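Local structure of protein angel homolog 2 (Homo sapiens, 6RW0) at residues P230-P241 against I361-S369; G388-L398 against L419-E428. The protein removes 2',3'-cyclic phosphates as a phosphatase of the CCR4 deadenylase family, and probably binds the 3' untranslated regions of mRNA. All blocks are in the same frame, centred on the assembly; numbering follows the deposited sequence.

Contact 1: residues P230-P241 against I361-S369; sequences PIVMCGDFNSVP and ITVDYIFYS
Phe237 turns one ring face to the edge of Phe367, an edge-to-face pair with planes at 86° in which Phe367 CE2 comes 4.0 Å from Phe237 CE1. Tyr365 adds a third ring, its CD2 3.7 Å from Phe237 CD1, and the three make an aromatic cluster on the face that also carries Met233, whose CE methyl bends back to Phe367. With CG set beside its backbone N (chi1 -57°), Tyr365 OH donates to Ser239 O at 2.7 Å, the acceptor lying at the edge in the ring plane. Beneath the side chains the antiparallel ladder runs from Ser369 to Tyr365, and Phe237 N adds a bond to Val363 O; Ser369 OG extends it by accepting from Ile231 N at 2.9 Å. On the other face Val232 and Cys234 meet Ile366, and the carboxylates of Asp236 and Asp364 come together at a slant, planes 64° apart, Asp236 OD2 3.9 Å from Asp364 OD1. This proximity is eased, probably, by Asn58 on Asp236 OD2 and by Thr353 and His418 on Asp364 OD2. Asp236 OD1 accepts from Asn238 N in an Asx turn; the Asp236 side chain lies about 5 Å from the bound magnesium ion. The pair lies in one sheet of the endonuclease/exonuclease/phosphatase fold, its acidic end beside the magnesium site.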
loop_
_atom_site.group_PDB
_atom_site.type_symbol
_atom_site.label_atom_id
_atom_site.label_comp_id
_atom_site.label_asym_id
_atom_site.label_seq_id
_atom_site.Cartn_x
_atom_site.Cartn_y
_atom_site.Cartn_z
ATOM N N PRO A 230 1.526 13.273 -12.016
ATOM C CA PRO A 230 1.646 13.027 -10.572
ATOM C C PRO A 230 1.190 11.622 -10.218
ATOM O O PRO A 230 0.202 11.123 -10.759
ATOM C CB PRO A 230 0.723 14.084 -9.951
ATOM C CG PRO A 230 0.706 15.202 -10.951
ATOM C CD PRO A 230 0.749 14.492 -12.304
ATOM N N ILE A 231 1.922 10.999 -9.290
ATOM C CA ILE A 231 1.682 9.634 -8.833
ATOM C C ILE A 231 1.429 9.648 -7.334
ATOM O O ILE A 231 2.158 10.296 -6.578
ATOM C CB ILE A 231 2.899 8.738 -9.129
ATOM C CG1 ILE A 231 3.075 8.600 -10.639
ATOM C CG2 ILE A 231 2.774 7.370 -8.474
ATOM C CD1 ILE A 231 4.486 8.317 -11.043
ATOM N N VAL A 232 0.411 8.910 -6.913
ATOM C CA VAL A 232 0.217 8.538 -5.519
ATOM C C VAL A 232 0.183 7.018 -5.486
ATOM O O VAL A 232 -0.653 6.403 -6.158
ATOM C CB VAL A 232 -1.072 9.135 -4.932
ATOM C CG1 VAL A 232 -1.186 8.733 -3.467
ATOM C CG2 VAL A 232 -1.069 10.640 -5.060
ATOM N N MET A 233 1.115 6.416 -4.746
ATOM C CA MET A 233 1.268 4.965 -4.666
ATOM C C MET A 233 1.069 4.547 -3.216
ATOM O O MET A 233 1.895 4.869 -2.353
ATOM C CB MET A 233 2.626 4.508 -5.197
ATOM C CG MET A 233 2.832 3.002 -5.089
ATOM S SD MET A 233 4.382 2.411 -5.796
ATOM C CE MET A 233 5.569 2.938 -4.561
ATOM N N CYS A 234 -0.037 3.856 -2.959
ATOM C CA CYS A 234 -0.426 3.431 -1.626
ATOM C C CYS A 234 -0.299 1.927 -1.480
ATOM O O CYS A 234 -0.320 1.177 -2.458
ATOM C CB CYS A 234 -1.898 3.748 -1.373
ATOM S SG CYS A 234 -2.317 5.485 -1.442
ATOM N N GLY A 235 -0.240 1.480 -0.244
ATOM C CA GLY A 235 -0.511 0.075 -0.009
ATOM C C GLY A 235 0.153 -0.462 1.237
ATOM O O GLY A 235 0.792 0.250 2.012
ATOM N N ASP A 236 -0.020 -1.774 1.394
ATOM C CA ASP A 236 0.628 -2.580 2.422
ATOM C C ASP A 236 1.775 -3.292 1.720
ATOM O O ASP A 236 1.563 -4.212 0.920
ATOM C CB ASP A 236 -0.379 -3.544 3.033
ATOM C CG ASP A 236 0.225 -4.418 4.111
ATOM O OD1 ASP A 236 1.465 -4.539 4.170
ATOM O OD2 ASP A 236 -0.548 -5.019 4.899
ATOM N N PHE A 237 2.992 -2.824 1.982
ATOM C CA PHE A 237 4.200 -3.333 1.335
ATOM C C PHE A 237 4.874 -4.428 2.144
ATOM O O PHE A 237 5.862 -5.006 1.681
ATOM C CB PHE A 237 5.176 -2.178 1.026
ATOM C CG PHE A 237 4.666 -1.246 -0.048
ATOM C CD1 PHE A 237 3.673 -0.317 0.230
ATOM C CD2 PHE A 237 5.154 -1.329 -1.341
ATOM C CE1 PHE A 237 3.175 0.504 -0.751
ATOM C CE2 PHE A 237 4.667 -0.492 -2.329
ATOM C CZ PHE A 237 3.673 0.419 -2.035
ATOM N N ASN A 238 4.350 -4.737 3.332
ATOM C CA ASN A 238 4.917 -5.770 4.200
ATOM C C ASN A 238 6.423 -5.589 4.344
ATOM O O ASN A 238 7.190 -6.551 4.407
ATOM C CB ASN A 238 4.531 -7.162 3.723
ATOM C CG ASN A 238 3.202 -7.615 4.302
ATOM O OD1 ASN A 238 2.962 -7.495 5.503
ATOM N ND2 ASN A 238 2.328 -8.115 3.454
ATOM N N SER A 239 6.842 -4.329 4.415
ATOM C CA SER A 239 8.245 -3.971 4.520
ATOM C C SER A 239 8.313 -2.738 5.398
ATOM O O SER A 239 7.418 -1.887 5.337
ATOM C CB SER A 239 8.825 -3.613 3.154
ATOM O OG SER A 239 8.717 -4.703 2.248
ATOM N N VAL A 240 9.376 -2.642 6.193
ATOM C CA VAL A 240 9.459 -1.609 7.222
ATOM C C VAL A 240 10.332 -0.426 6.822
ATOM O O VAL A 240 11.134 -0.516 5.880
ATOM C CB VAL A 240 9.925 -2.194 8.568
ATOM C CG1 VAL A 240 9.046 -3.379 8.981
ATOM C CG2 VAL A 240 11.379 -2.587 8.499
ATOM N N PRO A 241 10.201 0.706 7.509
ATOM C CA PRO A 241 11.009 1.878 7.154
ATOM C C PRO A 241 12.497 1.586 7.243
ATOM O O PRO A 241 12.977 0.923 8.166
ATOM C CB PRO A 241 10.565 2.934 8.173
ATOM C CG PRO A 241 9.133 2.530 8.489
ATOM C CD PRO A 241 9.199 1.026 8.552
ATOM N N ILE A 361 4.478 -2.703 13.737
ATOM C CA ILE A 361 5.458 -2.122 12.825
ATOM C C ILE A 361 4.718 -1.218 11.842
ATOM O O ILE A 361 3.487 -1.250 11.733
ATOM C CB ILE A 361 6.262 -3.203 12.054
ATOM C CG1 ILE A 361 5.312 -4.209 11.388
ATOM C CG2 ILE A 361 7.294 -3.902 12.956
ATOM C CD1 ILE A 361 6.015 -5.293 10.571
ATOM N N THR A 362 5.472 -0.399 11.110
ATOM C CA THR A 362 4.942 0.274 9.927
ATOM C C THR A 362 5.186 -0.639 8.729
ATOM O O THR A 362 6.337 -1.000 8.457
ATOM C CB THR A 362 5.624 1.620 9.679
ATOM O OG1 THR A 362 5.100 2.630 10.553
ATOM C CG2 THR A 362 5.398 2.091 8.230
ATOM N N VAL A 363 4.107 -1.015 8.026
ATOM C CA VAL A 363 4.193 -1.705 6.742
ATOM C C VAL A 363 3.336 -1.029 5.680
ATOM O O VAL A 363 3.364 -1.437 4.516
ATOM C CB VAL A 363 3.808 -3.198 6.845
ATOM C CG1 VAL A 363 4.851 -3.935 7.645
ATOM C CG2 VAL A 363 2.399 -3.365 7.417
ATOM N N ASP A 364 2.545 -0.035 6.069
ATOM C CA ASP A 364 1.655 0.678 5.158
ATOM C C ASP A 364 2.230 2.052 4.851
ATOM O O ASP A 364 2.812 2.695 5.727
ATOM C CB ASP A 364 0.280 0.869 5.795
ATOM C CG ASP A 364 -0.361 -0.438 6.193
ATOM O OD1 ASP A 364 -0.886 -1.132 5.298
ATOM O OD2 ASP A 364 -0.318 -0.801 7.396
ATOM N N TYR A 365 2.054 2.501 3.602
ATOM C CA TYR A 365 2.630 3.754 3.140
ATOM C C TYR A 365 1.701 4.469 2.173
ATOM O O TYR A 365 0.909 3.850 1.459
ATOM C CB TYR A 365 3.955 3.499 2.388
ATOM C CG TYR A 365 4.968 2.769 3.227
ATOM C CD1 TYR A 365 5.838 3.469 4.036
ATOM C CD2 TYR A 365 5.028 1.380 3.251
ATOM C CE1 TYR A 365 6.757 2.824 4.837
ATOM C CE2 TYR A 365 5.946 0.725 4.056
ATOM C CZ TYR A 365 6.797 1.452 4.852
ATOM O OH TYR A 365 7.693 0.801 5.651
ATOM N N ILE A 366 1.854 5.794 2.118
ATOM C CA ILE A 366 1.417 6.597 0.981
ATOM C C ILE A 366 2.670 7.267 0.433
ATOM O O ILE A 366 3.277 8.109 1.111
ATOM C CB ILE A 366 0.355 7.640 1.352
ATOM C CG1 ILE A 366 -0.912 6.990 1.918
ATOM C CG2 ILE A 366 -0.009 8.439 0.096
ATOM C CD1 ILE A 366 -1.940 7.964 2.499
ATOM N N PHE A 367 3.074 6.887 -0.774
ATOM C CA PHE A 367 4.171 7.519 -1.486
ATOM C C PHE A 367 3.586 8.442 -2.547
ATOM O O PHE A 367 2.495 8.195 -3.069
ATOM C CB PHE A 367 5.037 6.466 -2.164
ATOM C CG PHE A 367 5.746 5.538 -1.216
ATOM C CD1 PHE A 367 6.849 5.968 -0.507
ATOM C CD2 PHE A 367 5.343 4.211 -1.084
ATOM C CE1 PHE A 367 7.529 5.098 0.334
ATOM C CE2 PHE A 367 6.027 3.335 -0.255
ATOM C CZ PHE A 367 7.103 3.786 0.467
ATOM N N TYR A 368 4.297 9.527 -2.846
ATOM C CA TYR A 368 3.790 10.486 -3.820
ATOM C C TYR A 368 4.935 11.158 -4.568
ATOM O O TYR A 368 6.042 11.299 -4.047
ATOM C CB TYR A 368 2.906 11.547 -3.143
ATOM C CG TYR A 368 3.637 12.449 -2.161
ATOM C CD1 TYR A 368 4.018 13.734 -2.519
ATOM C CD2 TYR A 368 3.941 12.015 -0.871
ATOM C CE1 TYR A 368 4.685 14.566 -1.627
ATOM C CE2 TYR A 368 4.608 12.837 0.023
ATOM C CZ TYR A 368 4.981 14.110 -0.360
ATOM O OH TYR A 368 5.648 14.942 0.516
ATOM N N SER A 369 4.640 11.577 -5.801
ATOM C CA SER A 369 5.593 12.320 -6.612
ATOM C C SER A 369 5.938 13.633 -5.955
ATOM O O SER A 369 5.045 14.437 -5.678
ATOM C CB SER A 369 4.925 12.696 -7.931
ATOM O OG SER A 369 4.749 11.570 -8.725
#

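Contact 2: residues G388-L398 against L419-E428; sequences GLKLLARLSLL and LPLLAKFRLE
Leu391 CD1 touches both Phe425 CE1, at 3.8 Å, and the methyl of Ala423, carried there because CG stands opposite the backbone N (chi1 178°). Leu395 and Leu422 meet through their CB atoms farther along, while Leu389 CD2 touches Leu427 CB at 3.9 Å. The backbones pair antiparallel, but Leu392 and Ala393 both face Lys424 in a classic beta bulge: Lys424 O takes a firm bond from Leu392 N, 2.8 Å, and a weak one from Ala393 N. At the bulge Leu392 points toward the partner strand, so its CD2 methyl sits 3.9 Å above the centre of the Arg426 guanidinium and its CD1 lies 3.5 Å from Lys424 CE. A serine at this position would probably uncover that guanidinium face and remove the apolar contact on Lys424 CE. Asp51 holds Arg426 NE in a salt bridge. At the outer edge Lys390 NZ and Glu428 OE2 form a salt bridge at 3.2 Å, the hydrogen bond in it weak, and a water joins Gly388 O to Glu428 N. Strand 390-395 is flanked in the sheet by strand 20-22, and Arg394 bonds to Val339 O and pairs with Glu21; strand 421-428 is flanked by strand 49-58. Leu391, Leu421 and Phe425 pack on strand 359-369 of the second sheet.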
loop_
_atom_site.group_PDB
_atom_site.type_symbol
_atom_site.label_atom_id
_atom_site.label_comp_id
_atom_site.label_asym_id
_atom_site.label_seq_id
_atom_site.Cartn_x
_atom_site.Cartn_y
_atom_site.Cartn_z
ATOM N N GLY A 388 5.169 16.957 -9.692
ATOM C CA GLY A 388 5.209 16.986 -8.226
ATOM C C GLY A 388 3.879 17.339 -7.572
ATOM O O GLY A 388 3.089 18.066 -8.148
ATOM N N LEU A 389 3.656 16.842 -6.365
ATOM C CA LEU A 389 2.486 17.178 -5.537
ATOM C C LEU A 389 3.017 17.807 -4.255
ATOM O O LEU A 389 4.105 17.472 -3.856
ATOM C CB LEU A 389 1.715 15.908 -5.195
ATOM C CG LEU A 389 0.922 15.291 -6.332
ATOM C CD1 LEU A 389 0.433 13.914 -5.924
ATOM C CD2 LEU A 389 -0.232 16.188 -6.727
ATOM N N LYS A 390 2.263 18.711 -3.657
ATOM C CA LYS A 390 2.633 19.292 -2.357
ATOM C C LYS A 390 1.817 18.579 -1.284
ATOM O O LYS A 390 0.624 18.438 -1.450
ATOM C CB LYS A 390 2.353 20.793 -2.320
ATOM C CG LYS A 390 3.047 21.584 -3.408
ATOM C CD LYS A 390 4.460 21.962 -3.070
ATOM C CE LYS A 390 4.992 23.066 -3.965
ATOM N NZ LYS A 390 4.031 24.190 -4.100
ATOM N N LEU A 391 2.484 18.101 -0.254
ATOM C CA LEU A 391 1.789 17.517 0.885
ATOM C C LEU A 391 1.330 18.650 1.791
ATOM O O LEU A 391 2.154 19.395 2.330
ATOM C CB LEU A 391 2.707 16.574 1.656
ATOM C CG LEU A 391 2.056 15.961 2.893
ATOM C CD1 LEU A 391 0.885 15.086 2.521
ATOM C CD2 LEU A 391 3.081 15.156 3.673
ATOM N N LEU A 392 0.017 18.785 1.950
ATOM C CA LEU A 392 -0.521 19.834 2.807
ATOM C C LEU A 392 -0.673 19.381 4.254
ATOM O O LEU A 392 -0.424 20.165 5.179
ATOM C CB LEU A 392 -1.892 20.266 2.286
ATOM C CG LEU A 392 -1.966 20.859 0.882
ATOM C CD1 LEU A 392 -3.427 21.140 0.516
ATOM C CD2 LEU A 392 -1.132 22.126 0.814
ATOM N N ALA A 393 -1.097 18.138 4.470
ATOM C CA ALA A 393 -1.389 17.657 5.812
ATOM C C ALA A 393 -1.427 16.137 5.810
ATOM O O ALA A 393 -1.629 15.498 4.774
ATOM C CB ALA A 393 -2.736 18.193 6.307
ATOM N N ARG A 394 -1.249 15.566 6.998
ATOM C CA ARG A 394 -1.357 14.126 7.185
ATOM C C ARG A 394 -1.997 13.860 8.540
ATOM O O ARG A 394 -1.919 14.684 9.455
ATOM C CB ARG A 394 0.008 13.438 7.115
ATOM C CG ARG A 394 0.963 13.882 8.194
ATOM C CD ARG A 394 2.367 13.351 7.951
ATOM N NE ARG A 394 3.245 13.904 8.973
ATOM C CZ ARG A 394 4.541 14.141 8.823
ATOM N NH1 ARG A 394 5.156 13.861 7.684
ATOM N NH2 ARG A 394 5.221 14.661 9.835
ATOM N N LEU A 395 -2.629 12.695 8.664
ATOM C CA LEU A 395 -3.281 12.298 9.913
ATOM C C LEU A 395 -2.276 11.505 10.738
ATOM O O LEU A 395 -1.899 10.391 10.364
ATOM C CB LEU A 395 -4.516 11.450 9.638
ATOM C CG LEU A 395 -5.331 11.078 10.885
ATOM C CD1 LEU A 395 -5.972 12.337 11.428
ATOM C CD2 LEU A 395 -6.361 10.019 10.583
ATOM N N SER A 396 -1.872 12.050 11.878
ATOM C CA SER A 396 -0.744 11.472 12.600
ATOM C C SER A 396 -1.029 10.037 13.038
ATOM O O SER A 396 -2.168 9.657 13.331
ATOM C CB SER A 396 -0.379 12.349 13.794
ATOM O OG SER A 396 -1.425 12.405 14.741
ATOM N N LEU A 397 0.027 9.226 13.105
ATOM C CA LEU A 397 -0.018 7.790 13.448
ATOM C C LEU A 397 0.203 7.648 14.964
ATOM O O LEU A 397 0.160 8.636 15.661
ATOM C CB LEU A 397 1.028 7.094 12.557
ATOM C CG LEU A 397 0.541 6.755 11.155
ATOM C CD1 LEU A 397 1.711 6.294 10.309
ATOM C CD2 LEU A 397 -0.534 5.693 11.189
ATOM N N LEU A 398 0.328 6.434 15.450
ATOM C CA LEU A 398 0.477 6.126 16.876
ATOM C C LEU A 398 1.678 5.218 17.082
ATOM O O LEU A 398 2.232 4.733 16.138
ATOM C CB LEU A 398 -0.801 5.436 17.346
ATOM C CG LEU A 398 -2.086 6.228 17.173
ATOM C CD1 LEU A 398 -3.269 5.366 17.530
ATOM C CD2 LEU A 398 -2.070 7.484 18.019
ATOM N N LEU A 419 -3.989 0.636 11.018
ATOM C CA LEU A 419 -4.568 1.963 11.067
ATOM C C LEU A 419 -4.686 2.546 9.665
ATOM O O LEU A 419 -3.841 2.278 8.804
ATOM C CB LEU A 419 -3.654 2.898 11.857
ATOM C CG LEU A 419 -3.466 2.561 13.331
ATOM C CD1 LEU A 419 -2.414 3.481 13.954
ATOM C CD2 LEU A 419 -4.763 2.684 14.080
ATOM N N PRO A 420 -5.708 3.363 9.401
ATOM C CA PRO A 420 -5.769 4.055 8.106
ATOM C C PRO A 420 -4.773 5.203 8.045
ATOM O O PRO A 420 -4.581 5.932 9.020
ATOM C CB PRO A 420 -7.213 4.567 8.040
ATOM C CG PRO A 420 -7.612 4.729 9.479
ATOM C CD PRO A 420 -6.896 3.637 10.238
ATOM N N LEU A 421 -4.151 5.364 6.884
ATOM C CA LEU A 421 -3.267 6.483 6.583
ATOM C C LEU A 421 -4.069 7.492 5.779
ATOM O O LEU A 421 -4.927 7.108 4.975
ATOM C CB LEU A 421 -2.078 5.991 5.757
ATOM C CG LEU A 421 -0.951 5.290 6.524
ATOM C CD1 LEU A 421 -1.390 4.016 7.220
ATOM C CD2 LEU A 421 0.233 4.991 5.583
ATOM N N LEU A 422 -3.812 8.779 5.994
ATOM C CA LEU A 422 -4.594 9.804 5.316
ATOM C C LEU A 422 -3.721 11.013 5.061
ATOM O O LEU A 422 -3.021 11.480 5.966
ATOM C CB LEU A 422 -5.813 10.180 6.161
ATOM C CG LEU A 422 -6.795 11.207 5.601
ATOM C CD1 LEU A 422 -7.526 10.733 4.351
ATOM C CD2 LEU A 422 -7.807 11.582 6.705
ATOM N N ALA A 423 -3.784 11.530 3.834
ATOM C CA ALA A 423 -3.003 12.682 3.429
ATOM C C ALA A 423 -3.873 13.625 2.619
ATOM O O ALA A 423 -4.777 13.191 1.897
ATOM C CB ALA A 423 -1.829 12.255 2.549
ATOM N N LYS A 424 -3.554 14.914 2.697
ATOM C CA LYS A 424 -4.133 15.909 1.803
ATOM C C LYS A 424 -3.029 16.485 0.929
ATOM O O LYS A 424 -1.999 16.937 1.446
ATOM C CB LYS A 424 -4.835 17.039 2.546
ATOM C CG LYS A 424 -5.553 17.973 1.571
ATOM C CD LYS A 424 -6.649 18.798 2.230
ATOM C CE LYS A 424 -6.634 20.223 1.700
ATOM N NZ LYS A 424 -7.903 20.945 1.962
ATOM N N PHE A 425 -3.271 16.476 -0.370
ATOM C CA PHE A 425 -2.292 16.928 -1.375
ATOM C C PHE A 425 -2.804 18.147 -2.140
ATOM O O PHE A 425 -3.988 18.353 -2.216
ATOM C CB PHE A 425 -2.027 15.829 -2.406
ATOM C CG PHE A 425 -1.338 14.608 -1.862
ATOM C CD1 PHE A 425 -0.013 14.637 -1.483
ATOM C CD2 PHE A 425 -2.025 13.420 -1.748
ATOM C CE1 PHE A 425 0.602 13.508 -0.979
ATOM C CE2 PHE A 425 -1.407 12.300 -1.239
ATOM C CZ PHE A 425 -0.097 12.343 -0.864
ATOM N N ARG A 426 -1.871 18.905 -2.690
ATOM C CA ARG A 426 -2.176 20.046 -3.563
ATOM C C ARG A 426 -1.468 19.837 -4.903
ATOM O O ARG A 426 -0.286 19.600 -4.897
ATOM C CB ARG A 426 -1.679 21.362 -2.963
ATOM C CG ARG A 426 -1.788 22.528 -3.932
ATOM C CD ARG A 426 -1.887 23.863 -3.224
ATOM N NE ARG A 426 -3.073 23.942 -2.413
ATOM C CZ ARG A 426 -3.199 24.735 -1.363
ATOM N NH1 ARG A 426 -2.230 25.563 -1.051
ATOM N NH2 ARG A 426 -4.291 24.707 -0.637
ATOM N N LEU A 427 -2.185 19.928 -6.008
ATOM C CA LEU A 427 -1.557 19.961 -7.333
ATOM C C LEU A 427 -1.601 21.431 -7.758
ATOM O O LEU A 427 -2.683 21.945 -7.907
ATOM C CB LEU A 427 -2.351 19.085 -8.292
ATOM C CG LEU A 427 -1.922 19.188 -9.747
ATOM C CD1 LEU A 427 -0.475 18.793 -9.910
ATOM C CD2 LEU A 427 -2.824 18.351 -10.623
ATOM N N GLU A 428 -0.453 22.070 -7.863
ATOM C CA GLU A 428 -0.381 23.449 -8.325
ATOM C C GLU A 428 -0.592 23.495 -9.833
ATOM O O GLU A 428 -0.025 22.688 -10.574
ATOM C CB GLU A 428 0.989 24.043 -8.005
ATOM C CG GLU A 428 1.349 24.035 -6.540
ATOM C CD GLU A 428 0.725 25.180 -5.773
ATOM O OE1 GLU A 428 -0.115 25.909 -6.349
ATOM O OE2 GLU A 428 1.086 25.350 -4.591
HETATM O O HOH W 1 2.093 20.555 -7.393
#

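In the fold
From the N terminus, the chain lays down strand 49-58 in one sheet and strand 189-195 in the other before reaching strand 231-236. Contact 1 then closes a long loop of 119 residues, mostly outside helix and strand, when strand 359-369 returns beside 231-236. Only afterwards does contact 2 open, its short connection of 20 residues holding helix 400-405; the two loops follow in series, neither nested nor crossing. Their centres lie 12 Å apart, one in each of the two large sheets. Tyr368 CG packs 3.4 Å from Phe425 CE1, joining the sheets as in a DNase I-like sandwich, and a probable hydrogen bond from Leu389 N to Ser369 O links the end of strand 359-369 to the start of segment 388-398.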